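Local coordinates for putative thioesterase II (Thermobifida fusca, PDB 3BBJ), which is a putative thioesterase II of the acyl-CoA thioesterase family that probably hydrolyses acyl thioesters with paired hot-dog domains, at residues Ala23-Pro28 with Ser71-Ile76; Phe65-Ser70 with Glu97-Leu102; Thr171-Gly176 with Arg236-Leu241. All coordinates share one frame; numbering follows the deposited sequence.

Interaction 1 of 3, residues Ala23-Pro28 with Ser71-Ile76; sequences AVELDP and SGPAEI
The carbonyl oxygen V24 O is met twice by the neighbouring strand. A74 N donates to it at 2.9 Å, the N-H...O angle being 158°, and P73 CA brings a CA-H...O contact to the same V24 O at 3.4 Å. V24 N returns a bond to A74 O, which completes an antiparallel hydrogen-bonded pair. Two residues along, L26 N donates to G72 O at 2.6 Å, and G72 N to L26 O at 3.0 Å, the latter on a lone pair in the carbonyl plane. The strand axes run at 145°, a marked twist from exactly antiparallel. These strands, 21-26 and 72-82, are neighbours in the N-terminal hot-dog domain. V24, L26 and A74 share one face; V24, L26 and I76 touch helix 38-51 (V24 on V44, L26 on L41), while A74 meets L94 of strand 88-96. On that face V24 CG1 sits between its backbone N and carbonyl carbon (chi1 70°), and from there it meets A74 CB at 3.7 Å. L26 CG approaches the same A74 CB from the next position, at 4.1 Å. The other face carries E25 and P73 side by side. A bend at chi2 brings E25 OE2 over the N-CD side of the proline ring, 3.1 Å from P73 CD; the tertiary amide P73 N has no hydrogen to offer it. G72 adopts backbone angles at which a CB would press on the preceding carbonyl oxygen and on the P73 ring. Just past strand 21-26 and just before strand 72-82, P28 CB lies tightly against S71 CB at 3.4 Å.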
loop_
_atom_site.group_PDB
_atom_site.type_symbol
_atom_site.label_atom_id
_atom_site.label_comp_id
_atom_site.label_asym_id
_atom_site.label_seq_id
_atom_site.Cartn_x
_atom_site.Cartn_y
_atom_site.Cartn_z
ATOM N N ALA A 23 -2.769 -4.403 -26.545
ATOM C CA ALA A 23 -3.206 -3.107 -27.045
ATOM C C ALA A 23 -4.497 -2.731 -26.336
ATOM O O ALA A 23 -5.315 -3.598 -26.015
ATOM C CB ALA A 23 -3.427 -3.153 -28.557
ATOM N N VAL A 24 -4.671 -1.437 -26.093
ATOM C CA VAL A 24 -5.855 -0.932 -25.425
ATOM C C VAL A 24 -6.218 0.444 -26.015
ATOM O O VAL A 24 -5.348 1.165 -26.499
ATOM C CB VAL A 24 -5.589 -0.858 -23.882
ATOM C CG1 VAL A 24 -4.595 0.258 -23.550
ATOM C CG2 VAL A 24 -6.871 -0.673 -23.105
ATOM N N GLU A 25 -7.505 0.775 -25.999
ATOM C CA GLU A 25 -8.002 2.110 -26.387
ATOM C C GLU A 25 -8.518 2.854 -25.161
ATOM O O GLU A 25 -9.490 2.436 -24.538
ATOM C CB GLU A 25 -9.139 2.008 -27.431
ATOM C CG GLU A 25 -8.724 2.380 -28.860
ATOM C CD GLU A 25 -8.698 3.889 -29.094
ATOM O OE1 GLU A 25 -9.553 4.614 -28.531
ATOM O OE2 GLU A 25 -7.827 4.352 -29.857
ATOM N N LEU A 26 -7.877 3.960 -24.819
ATOM C CA LEU A 26 -8.294 4.725 -23.646
ATOM C C LEU A 26 -9.507 5.562 -24.015
ATOM O O LEU A 26 -9.463 6.381 -24.925
ATOM C CB LEU A 26 -7.160 5.589 -23.085
ATOM C CG LEU A 26 -5.891 4.822 -22.696
ATOM C CD1 LEU A 26 -5.138 5.629 -21.692
ATOM C CD2 LEU A 26 -6.186 3.421 -22.142
ATOM N N ASP A 27 -10.592 5.304 -23.299
ATOM C CA ASP A 27 -11.872 5.918 -23.561
ATOM C C ASP A 27 -11.909 7.311 -22.923
ATOM O O ASP A 27 -11.804 7.444 -21.696
ATOM C CB ASP A 27 -12.968 4.996 -23.012
ATOM C CG ASP A 27 -14.357 5.566 -23.161
ATOM O OD1 ASP A 27 -14.509 6.729 -23.577
ATOM O OD2 ASP A 27 -15.300 4.848 -22.830
ATOM N N PRO A 28 -12.068 8.355 -23.755
ATOM C CA PRO A 28 -12.027 9.736 -23.254
ATOM C C PRO A 28 -13.161 10.087 -22.277
ATOM O O PRO A 28 -13.121 11.143 -21.631
ATOM C CB PRO A 28 -12.128 10.574 -24.532
ATOM C CG PRO A 28 -12.762 9.687 -25.525
ATOM C CD PRO A 28 -12.313 8.305 -25.209
ATOM N N SER A 71 -6.742 10.199 -24.135
ATOM C CA SER A 71 -7.524 9.249 -24.914
ATOM C C SER A 71 -6.778 8.705 -26.146
ATOM O O SER A 71 -5.762 9.256 -26.597
ATOM C CB SER A 71 -8.869 9.855 -25.339
ATOM O OG SER A 71 -8.734 10.826 -26.375
ATOM N N GLY A 72 -7.304 7.596 -26.657
ATOM C CA GLY A 72 -6.763 6.937 -27.823
ATOM C C GLY A 72 -5.989 5.687 -27.474
ATOM O O GLY A 72 -6.097 5.174 -26.360
ATOM N N PRO A 73 -5.203 5.178 -28.440
ATOM C CA PRO A 73 -4.445 3.955 -28.201
ATOM C C PRO A 73 -3.310 4.080 -27.174
ATOM O O PRO A 73 -2.692 5.133 -27.024
ATOM C CB PRO A 73 -3.884 3.599 -29.591
ATOM C CG PRO A 73 -4.599 4.482 -30.550
ATOM C CD PRO A 73 -5.005 5.688 -29.810
ATOM N N ALA A 74 -3.083 2.972 -26.476
ATOM C CA ALA A 74 -1.994 2.816 -25.534
ATOM C C ALA A 74 -1.574 1.353 -25.637
ATOM O O ALA A 74 -2.366 0.508 -26.062
ATOM C CB ALA A 74 -2.450 3.156 -24.152
ATOM N N GLU A 75 -0.330 1.050 -25.277
ATOM C CA GLU A 75 0.185 -0.316 -25.403
ATOM C C GLU A 75 0.724 -0.837 -24.079
ATOM O O GLU A 75 1.310 -0.096 -23.298
ATOM C CB GLU A 75 1.208 -0.447 -26.550
ATOM C CG GLU A 75 2.167 0.728 -26.747
ATOM C CD GLU A 75 1.529 1.958 -27.412
ATOM O OE1 GLU A 75 0.376 1.862 -27.911
ATOM O OE2 GLU A 75 2.200 3.022 -27.431
ATOM N N ILE A 76 0.503 -2.126 -23.841
ATOM C CA ILE A 76 0.850 -2.778 -22.584
ATOM C C ILE A 76 1.898 -3.879 -22.748
ATOM O O ILE A 76 1.802 -4.743 -23.621
ATOM C CB ILE A 76 -0.388 -3.373 -21.931
ATOM C CG1 ILE A 76 -1.320 -2.232 -21.512
ATOM C CG2 ILE A 76 0.018 -4.287 -20.736
ATOM C CD1 ILE A 76 -2.725 -2.676 -21.142
#

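Interaction 2 of 3, residues Phe65-Ser70 with Glu97-Leu102; sequences FHRPAS and EGRTIL. With SO4 (sulfate ion), chain C.
The R67 guanidinium has R99 CB over one face, while its edges meet T100 O and a sulfate ion. R67 NH1 donates to T100 O at 2.7 Å, almost in the guanidinium plane and on a carbonyl lone pair. On the opposite side, its NE/NH2 edge, R67 NH2 reaches sulfate O3 at 3.2 Å, nearly straight at 176°, and R67 NE makes a weak bond to sulfate O1 at 3.3 Å. The chain is extended from CG to NE (chi2 172°), which carries the head group across R99 at about a right angle, R67 CD lying 4.0 Å from R99 CB. L102 lies beside F65, pointing the same way. I101 O accepts from both H66 N, at 2.7 Å, and R67 N, at 3.0 Å, so two residues face one, as in a classic beta bulge where strand 57-65 leaves strand 99-109 of the N-terminal hot-dog domain. Beyond the bulge A69 CB packs on I101 CG2 at 3.8 Å. K82 of the second subunit packs on H66 and R67. Replacing R67 by an alanine removes the guanidinium and would probably leave T100 O without its side-chain donor and the sulfate without two bonds. R99 CD also lies 3.4 Å from sulfate O4, so the two arginines, with R67 supplying the hydrogen bonds, probably make a positive patch that favours an anion, here one probably from the crystallisation liquor.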
loop_
_atom_site.group_PDB
_atom_site.type_symbol
_atom_site.label_atom_id
_atom_site.label_comp_id
_atom_site.label_asym_id
_atom_site.label_seq_id
_atom_site.Cartn_x
_atom_site.Cartn_y
_atom_site.Cartn_z
ATOM N N PHE A 65 2.602 5.713 -10.675
ATOM C CA PHE A 65 2.132 6.572 -11.775
ATOM C C PHE A 65 3.226 7.522 -12.162
ATOM O O PHE A 65 3.697 8.281 -11.329
ATOM C CB PHE A 65 0.898 7.385 -11.349
ATOM C CG PHE A 65 -0.304 6.542 -11.092
ATOM C CD1 PHE A 65 -0.459 5.889 -9.886
ATOM C CD2 PHE A 65 -1.274 6.369 -12.076
ATOM C CE1 PHE A 65 -1.570 5.054 -9.667
ATOM C CE2 PHE A 65 -2.388 5.556 -11.852
ATOM C CZ PHE A 65 -2.533 4.899 -10.653
ATOM N N HIS A 66 3.623 7.497 -13.426
ATOM C CA HIS A 66 4.747 8.306 -13.881
ATOM C C HIS A 66 4.303 9.576 -14.583
ATOM O O HIS A 66 4.850 10.664 -14.308
ATOM C CB HIS A 66 5.637 7.488 -14.819
ATOM C CG HIS A 66 6.099 6.199 -14.223
ATOM N ND1 HIS A 66 6.694 6.128 -12.984
ATOM C CD2 HIS A 66 6.055 4.932 -14.693
ATOM C CE1 HIS A 66 7.007 4.875 -12.721
ATOM N NE2 HIS A 66 6.617 4.126 -13.739
ATOM N N ARG A 67 3.323 9.419 -15.484
ATOM C CA ARG A 67 2.805 10.503 -16.319
ATOM C C ARG A 67 1.330 10.322 -16.613
ATOM O O ARG A 67 0.831 9.190 -16.599
ATOM C CB ARG A 67 3.492 10.502 -17.691
ATOM C CG ARG A 67 4.983 10.741 -17.710
ATOM C CD ARG A 67 5.535 10.517 -19.104
ATOM N NE ARG A 67 6.996 10.595 -19.093
ATOM C CZ ARG A 67 7.823 9.602 -18.757
ATOM N NH1 ARG A 67 7.365 8.410 -18.401
ATOM N NH2 ARG A 67 9.136 9.809 -18.780
ATOM N N PRO A 68 0.623 11.432 -16.918
ATOM C CA PRO A 68 -0.784 11.339 -17.320
ATOM C C PRO A 68 -0.930 10.724 -18.692
ATOM O O PRO A 68 -0.076 10.946 -19.542
ATOM C CB PRO A 68 -1.212 12.805 -17.426
ATOM C CG PRO A 68 0.053 13.526 -17.764
ATOM C CD PRO A 68 1.079 12.836 -16.904
ATOM N N ALA A 69 -1.997 9.966 -18.898
ATOM C CA ALA A 69 -2.377 9.482 -20.223
ATOM C C ALA A 69 -3.575 10.273 -20.752
ATOM O O ALA A 69 -4.335 10.884 -19.986
ATOM C CB ALA A 69 -2.727 8.002 -20.183
ATOM N N SER A 70 -3.732 10.254 -22.072
ATOM C CA SER A 70 -4.872 10.876 -22.722
ATOM C C SER A 70 -5.648 9.809 -23.505
ATOM O O SER A 70 -5.271 8.646 -23.522
ATOM C CB SER A 70 -4.425 12.039 -23.618
ATOM O OG SER A 70 -3.310 11.689 -24.406
ATOM N N GLU A 97 2.424 7.016 -26.643
ATOM C CA GLU A 97 3.257 7.971 -27.376
ATOM C C GLU A 97 4.706 7.838 -26.953
ATOM O O GLU A 97 5.365 8.819 -26.637
ATOM C CB GLU A 97 2.768 9.410 -27.197
ATOM C CG GLU A 97 1.345 9.648 -27.683
ATOM C CD GLU A 97 1.076 11.111 -28.014
ATOM O OE1 GLU A 97 1.873 11.709 -28.784
ATOM O OE2 GLU A 97 0.066 11.658 -27.521
ATOM N N GLY A 98 5.173 6.598 -26.922
ATOM C CA GLY A 98 6.553 6.284 -26.602
ATOM C C GLY A 98 7.008 6.581 -25.187
ATOM O O GLY A 98 8.212 6.587 -24.925
ATOM N N ARG A 99 6.069 6.814 -24.272
ATOM C CA ARG A 99 6.414 7.148 -22.889
ATOM C C ARG A 99 5.664 6.253 -21.909
ATOM O O ARG A 99 4.501 5.894 -22.158
ATOM C CB ARG A 99 6.122 8.631 -22.629
ATOM C CG ARG A 99 7.140 9.572 -23.307
ATOM C CD ARG A 99 6.747 11.051 -23.245
ATOM N NE ARG A 99 5.545 11.342 -24.039
ATOM C CZ ARG A 99 5.114 12.565 -24.374
ATOM N NH1 ARG A 99 5.785 13.655 -23.998
ATOM N NH2 ARG A 99 4.002 12.700 -25.102
ATOM N N THR A 100 6.333 5.874 -20.816
ATOM C CA THR A 100 5.691 5.059 -19.790
ATOM C C THR A 100 4.732 5.923 -18.967
ATOM O O THR A 100 5.070 7.003 -18.516
ATOM C CB THR A 100 6.693 4.307 -18.866
ATOM O OG1 THR A 100 7.616 5.232 -18.282
ATOM C CG2 THR A 100 7.463 3.244 -19.645
ATOM N N ILE A 101 3.518 5.425 -18.792
ATOM C CA ILE A 101 2.477 6.136 -18.070
ATOM C C ILE A 101 2.444 5.689 -16.595
ATOM O O ILE A 101 2.542 6.501 -15.660
ATOM C CB ILE A 101 1.106 5.845 -18.739
ATOM C CG1 ILE A 101 1.145 6.209 -20.238
ATOM C CG2 ILE A 101 -0.057 6.533 -17.993
ATOM C CD1 ILE A 101 1.469 7.671 -20.558
ATOM N N LEU A 102 2.373 4.370 -16.434
ATOM C CA LEU A 102 2.055 3.726 -15.188
ATOM C C LEU A 102 2.592 2.310 -15.193
ATOM O O LEU A 102 2.553 1.644 -16.221
ATOM C CB LEU A 102 0.526 3.645 -15.108
ATOM C CG LEU A 102 -0.143 2.959 -13.915
ATOM C CD1 LEU A 102 0.207 3.718 -12.636
ATOM C CD2 LEU A 102 -1.627 2.917 -14.145
HETATM S S SO4 C . 9.183 13.583 -19.977
HETATM O O1 SO4 C . 8.131 13.735 -18.967
HETATM O O2 SO4 C . 9.762 14.902 -20.245
HETATM O O3 SO4 C . 10.242 12.705 -19.478
HETATM O O4 SO4 C . 8.627 13.010 -21.208
#

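Interaction 3 of 3, residues Thr171-Gly176 with Arg236-Leu241; sequences TPELCG and RSTCAL
E173 and T238 project to the same face of the sheet, where E173 CG lies 4.3 Å from T238 CG2 and 4.4 Å from R236 CG. The glutamate's aliphatic part touches both side chains, which lie on the same side of its CG. That CG is anti to the backbone N (chi1 178°) and begins an extended chain that carries the carboxylate beyond these aliphatic contacts. The opposite charges do not meet: E173 OE1 is 5.7 Å from R236 NH1, and R236 NH2 instead forms a salt bridge with D252 on strand 246-254. C175 shares this face and sets its CB against the R236 backbone. L174 and S237 point to the opposite face, where their CB atoms are neighbours and L174 continues onto S159 and L163 of helix 157-163. Between the two faces runs an antiparallel hydrogen-bonded pair of the C-terminal hot-dog domain, in which L174 N donates to S237 O at 2.9 Å and S237 N to L174 O at 2.8 Å. The strand directions are 173° apart, almost exactly antiparallel. Each carbonyl also receives a CA-H, R236 CA standing 3.2 Å from L174 O and E173 CA 3.3 Å from S237 O. Past this pair the contact passes to the P172 ring, whose CG points at C239 and comes to 3.5 Å from C239 O. Y119 of the second subunit packs on P172, and L241 pairs in an antiparallel ladder with a strand of that subunit.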
loop_
_atom_site.group_PDB
_atom_site.type_symbol
_atom_site.label_atom_id
_atom_site.label_comp_id
_atom_site.label_asym_id
_atom_site.label_seq_id
_atom_site.Cartn_x
_atom_site.Cartn_y
_atom_site.Cartn_z
ATOM N N THR A 171 -12.986 16.016 11.073
ATOM C CA THR A 171 -12.142 14.920 10.590
ATOM C C THR A 171 -12.595 14.523 9.183
ATOM O O THR A 171 -13.790 14.384 8.930
ATOM C CB THR A 171 -12.170 13.691 11.516
ATOM O OG1 THR A 171 -13.521 13.225 11.658
ATOM C CG2 THR A 171 -11.566 14.040 12.898
ATOM N N PRO A 172 -11.632 14.324 8.269
ATOM C CA PRO A 172 -11.900 14.015 6.877
ATOM C C PRO A 172 -12.397 12.588 6.704
ATOM O O PRO A 172 -11.655 11.649 6.956
ATOM C CB PRO A 172 -10.525 14.171 6.221
ATOM C CG PRO A 172 -9.556 13.858 7.297
ATOM C CD PRO A 172 -10.189 14.328 8.560
ATOM N N GLU A 173 -13.650 12.438 6.293
ATOM C CA GLU A 173 -14.241 11.133 6.106
ATOM C C GLU A 173 -15.396 11.187 5.104
ATOM O O GLU A 173 -16.282 12.028 5.213
ATOM C CB GLU A 173 -14.731 10.606 7.456
ATOM C CG GLU A 173 -15.436 9.235 7.393
ATOM C CD GLU A 173 -15.742 8.635 8.772
ATOM O OE1 GLU A 173 -14.805 8.548 9.608
ATOM O OE2 GLU A 173 -16.912 8.222 8.998
ATOM N N LEU A 174 -15.385 10.304 4.116
ATOM C CA LEU A 174 -16.514 10.203 3.202
ATOM C C LEU A 174 -16.999 8.773 3.211
ATOM O O LEU A 174 -16.216 7.854 3.401
ATOM C CB LEU A 174 -16.142 10.630 1.774
ATOM C CG LEU A 174 -15.739 12.095 1.590
ATOM C CD1 LEU A 174 -14.989 12.308 0.272
ATOM C CD2 LEU A 174 -16.960 12.998 1.672
ATOM N N CYS A 175 -18.299 8.590 3.048
ATOM C CA CYS A 175 -18.847 7.253 2.901
ATOM C C CYS A 175 -20.153 7.260 2.129
ATOM O O CYS A 175 -20.774 8.303 1.877
ATOM C CB CYS A 175 -19.027 6.572 4.252
ATOM S SG CYS A 175 -20.230 7.355 5.287
ATOM N N GLY A 176 -20.564 6.075 1.728
ATOM C CA GLY A 176 -21.732 5.948 0.914
ATOM C C GLY A 176 -21.593 4.732 0.037
ATOM O O GLY A 176 -20.983 3.746 0.434
ATOM N N ARG A 236 -15.751 3.852 2.241
ATOM C CA ARG A 236 -15.360 4.814 3.255
ATOM C C ARG A 236 -13.983 5.284 2.874
ATOM O O ARG A 236 -13.097 4.454 2.576
ATOM C CB ARG A 236 -15.322 4.208 4.653
ATOM C CG ARG A 236 -14.806 5.206 5.700
ATOM C CD ARG A 236 -14.368 4.585 7.025
ATOM N NE ARG A 236 -13.681 3.303 6.833
ATOM C CZ ARG A 236 -12.954 2.677 7.749
ATOM N NH1 ARG A 236 -12.756 3.225 8.949
ATOM N NH2 ARG A 236 -12.401 1.504 7.447
ATOM N N SER A 237 -13.813 6.608 2.889
ATOM C CA SER A 237 -12.543 7.254 2.527
ATOM C C SER A 237 -12.047 8.128 3.662
ATOM O O SER A 237 -12.791 8.922 4.179
ATOM C CB SER A 237 -12.700 8.105 1.282
ATOM O OG SER A 237 -11.439 8.645 0.952
ATOM N N THR A 238 -10.785 7.977 4.042
ATOM C CA THR A 238 -10.224 8.725 5.143
ATOM C C THR A 238 -8.804 9.158 4.828
ATOM O O THR A 238 -8.219 8.731 3.840
ATOM C CB THR A 238 -10.253 7.906 6.455
ATOM O OG1 THR A 238 -9.328 6.827 6.380
ATOM C CG2 THR A 238 -11.631 7.355 6.698
ATOM N N CYS A 239 -8.274 10.012 5.695
ATOM C CA CYS A 239 -6.951 10.583 5.543
ATOM C C CYS A 239 -6.418 10.876 6.928
ATOM O O CYS A 239 -7.126 11.450 7.759
ATOM C CB CYS A 239 -7.033 11.881 4.733
ATOM S SG CYS A 239 -5.517 12.847 4.734
ATOM N N ALA A 240 -5.186 10.453 7.190
ATOM C CA ALA A 240 -4.558 10.667 8.509
ATOM C C ALA A 240 -3.631 11.874 8.530
ATOM O O ALA A 240 -3.433 12.465 9.585
ATOM C CB ALA A 240 -3.815 9.393 8.982
ATOM N N LEU A 241 -3.073 12.263 7.385
ATOM C CA LEU A 241 -2.148 13.398 7.383
ATOM C C LEU A 241 -2.009 14.115 6.041
ATOM O O LEU A 241 -1.861 13.486 4.992
ATOM C CB LEU A 241 -0.750 12.932 7.842
ATOM C CG LEU A 241 0.356 13.998 8.025
ATOM C CD1 LEU A 241 0.090 14.821 9.258
ATOM C CD2 LEU A 241 1.719 13.384 8.144
#

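Overall arrangement
Interactions 1 and 2 are adjacent in the N-terminal domain, their centres about 11 Å apart and their segments alternating along the chain. They touch directly where L26 CD1 of interaction 1 meets A69 CB of interaction 2 at 3.7 Å, and helix 38-51 packs on both. Interaction 3 belongs to the C-terminal domain: its centre is about 32 Å from that of interaction 1 and 29 Å from that of interaction 2, with nearest atoms about 22 Å and 15 Å apart. Interactions 2 and 3 both reach the second subunit, whereas interaction 1 touches no other protein chain. The sulfate of interaction 2 is the bound group among them; geometry alone assigns none to an active site.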